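Local coordinates for sensor protein, Kinase (Polaromonas sp. JS666, PDB 3GRC) that probably acts as a phosphorelay receiver module of a sensor histidine kinase, taking up a phosphoryl group in a CheY-like domain, at residues S67-R70 / A71-D75. Numbering follows the deposited sequence.
Sequences SLIR and ALRRD
L68 and L72, one helical turn apart, meet through their methyl branches: CD1 of L68 lies 3.8 Å from CD1 of L72, and the two side chains cross at a slant rather than running alongside. Their first torsions differ. L68 carries CG anti to its own N (chi1 169°), whereas L72 has CG anti to its carbonyl carbon (chi1 -69°). This turn brings CG of L72 to 3.4 Å from the carbonyl oxygen of L68. That same oxygen accepts the amide of L72, N to O 3.0 Å. Both leucines reach M54 of strand 53-56 and L43 of helix 39-48, and L72 also touches I83; trimming L72 to an alanine would probably open a gap beside CD1 of L68 and leave M54 and L43 less well covered.

One residue on, R73 repeats the pattern: its N bonds to O of I69 at 3.1 Å, and its CG rests 3.4 Å from that oxygen. From there the chain carries the guanidinium in among backbone carbonyls, NE bonding to O of L102, NH1 to O of L81 and NH2 to O of A103. On the exposed side, CG of R74 sits 3.4 Å from O of R70, an oxygen that receives weak bonds from the amides of R73 and R74 as the helix runs out. With I69 packed on I83 and V85, and L68 and L72 on M54, the apolar side of the amphipathic helix 65-73 faces the parallel sheet, as the connecting helix of the beta-alpha-beta crossover between strands 53-56 and 82-86 in the CheY-like receiver fold.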
loop_
_atom_site.group_PDB
_atom_site.type_symbol
_atom_site.label_atom_id
_atom_site.label_comp_id
_atom_site.label_asym_id
_atom_site.label_seq_id
_atom_site.Cartn_x
_atom_site.Cartn_y
_atom_site.Cartn_z
ATOM N N SER A 67 -7.480 -3.553 8.843
ATOM C CA SER A 67 -7.300 -2.990 10.178
ATOM C C SER A 67 -6.212 -1.920 10.130
ATOM O O SER A 67 -6.330 -0.856 10.748
ATOM C CB SER A 67 -6.887 -4.090 11.162
ATOM O OG SER A 67 -6.435 -3.529 12.384
ATOM N N LEU A 68 -5.142 -2.218 9.401
ATOM C CA LEU A 68 -4.038 -1.288 9.248
ATOM C C LEU A 68 -4.525 -0.017 8.561
ATOM O O LEU A 68 -4.264 1.088 9.032
ATOM C CB LEU A 68 -2.924 -1.929 8.422
ATOM C CG LEU A 68 -1.782 -1.026 7.939
ATOM C CD1 LEU A 68 -1.228 -0.181 9.081
ATOM C CD2 LEU A 68 -0.702 -1.908 7.339
ATOM N N ILE A 69 -5.253 -0.177 7.456
ATOM C CA ILE A 69 -5.754 0.973 6.707
ATOM C C ILE A 69 -6.709 1.839 7.533
ATOM O O ILE A 69 -6.657 3.069 7.456
ATOM C CB ILE A 69 -6.443 0.532 5.388
ATOM C CG1 ILE A 69 -5.419 -0.126 4.462
ATOM C CG2 ILE A 69 -7.031 1.735 4.681
ATOM C CD1 ILE A 69 -6.008 -0.731 3.210
ATOM N N ARG A 70 -7.574 1.202 8.314
ATOM C CA ARG A 70 -8.507 1.934 9.161
ATOM C C ARG A 70 -7.724 2.781 10.159
ATOM O O ARG A 70 -8.033 3.956 10.359
ATOM C CB ARG A 70 -9.428 0.978 9.922
ATOM C CG ARG A 70 -10.515 0.355 9.068
ATOM C CD ARG A 70 -11.496 -0.472 9.894
ATOM N NE ARG A 70 -12.482 -1.146 9.048
ATOM C CZ ARG A 70 -13.315 -0.529 8.208
ATOM N NH1 ARG A 70 -13.304 0.796 8.081
ATOM N NH2 ARG A 70 -14.167 -1.243 7.485
ATOM N N ALA A 71 -6.705 2.180 10.771
ATOM C CA ALA A 71 -5.881 2.878 11.753
ATOM C C ALA A 71 -5.201 4.095 11.125
ATOM O O ALA A 71 -5.115 5.156 11.742
ATOM C CB ALA A 71 -4.838 1.922 12.335
ATOM N N LEU A 72 -4.731 3.945 9.887
ATOM C CA LEU A 72 -4.074 5.050 9.183
ATOM C C LEU A 72 -5.026 6.212 8.869
ATOM O O LEU A 72 -4.637 7.379 8.915
ATOM C CB LEU A 72 -3.437 4.536 7.889
ATOM C CG LEU A 72 -2.234 3.612 8.091
ATOM C CD1 LEU A 72 -1.959 2.827 6.824
ATOM C CD2 LEU A 72 -1.031 4.443 8.491
ATOM N N ARG A 73 -6.272 5.894 8.548
ATOM C CA ARG A 73 -7.232 6.941 8.241
ATOM C C ARG A 73 -7.685 7.716 9.488
ATOM O O ARG A 73 -8.144 8.850 9.380
ATOM C CB ARG A 73 -8.451 6.355 7.508
ATOM C CG ARG A 73 -8.144 5.795 6.124
ATOM C CD ARG A 73 -7.156 6.675 5.388
ATOM N NE ARG A 73 -6.997 6.306 3.996
ATOM C CZ ARG A 73 -5.901 6.551 3.288
ATOM N NH1 ARG A 73 -4.870 7.155 3.861
ATOM N NH2 ARG A 73 -5.840 6.211 2.009
ATOM N N ARG A 74 -7.544 7.116 10.667
ATOM C CA ARG A 74 -7.955 7.778 11.906
ATOM C C ARG A 74 -6.901 8.731 12.469
ATOM O O ARG A 74 -7.117 9.369 13.497
ATOM C CB ARG A 74 -8.352 6.730 12.954
ATOM C CG ARG A 74 -9.601 5.953 12.547
ATOM C CD ARG A 74 -9.944 4.799 13.477
ATOM N NE ARG A 74 -10.344 5.232 14.815
ATOM C CZ ARG A 74 -9.552 5.192 15.881
ATOM N NH1 ARG A 74 -8.309 4.736 15.768
ATOM N NH2 ARG A 74 -10.003 5.597 17.062
ATOM N N ASP A 75 -5.765 8.831 11.786
ATOM C CA ASP A 75 -4.682 9.718 12.207
ATOM C C ASP A 75 -4.532 10.821 11.160
ATOM O O ASP A 75 -4.311 10.545 9.985
ATOM C CB ASP A 75 -3.369 8.939 12.323
ATOM C CG ASP A 75 -2.260 9.753 12.971
ATOM O OD1 ASP A 75 -2.035 10.906 12.543
ATOM O OD2 ASP A 75 -1.612 9.233 13.906
#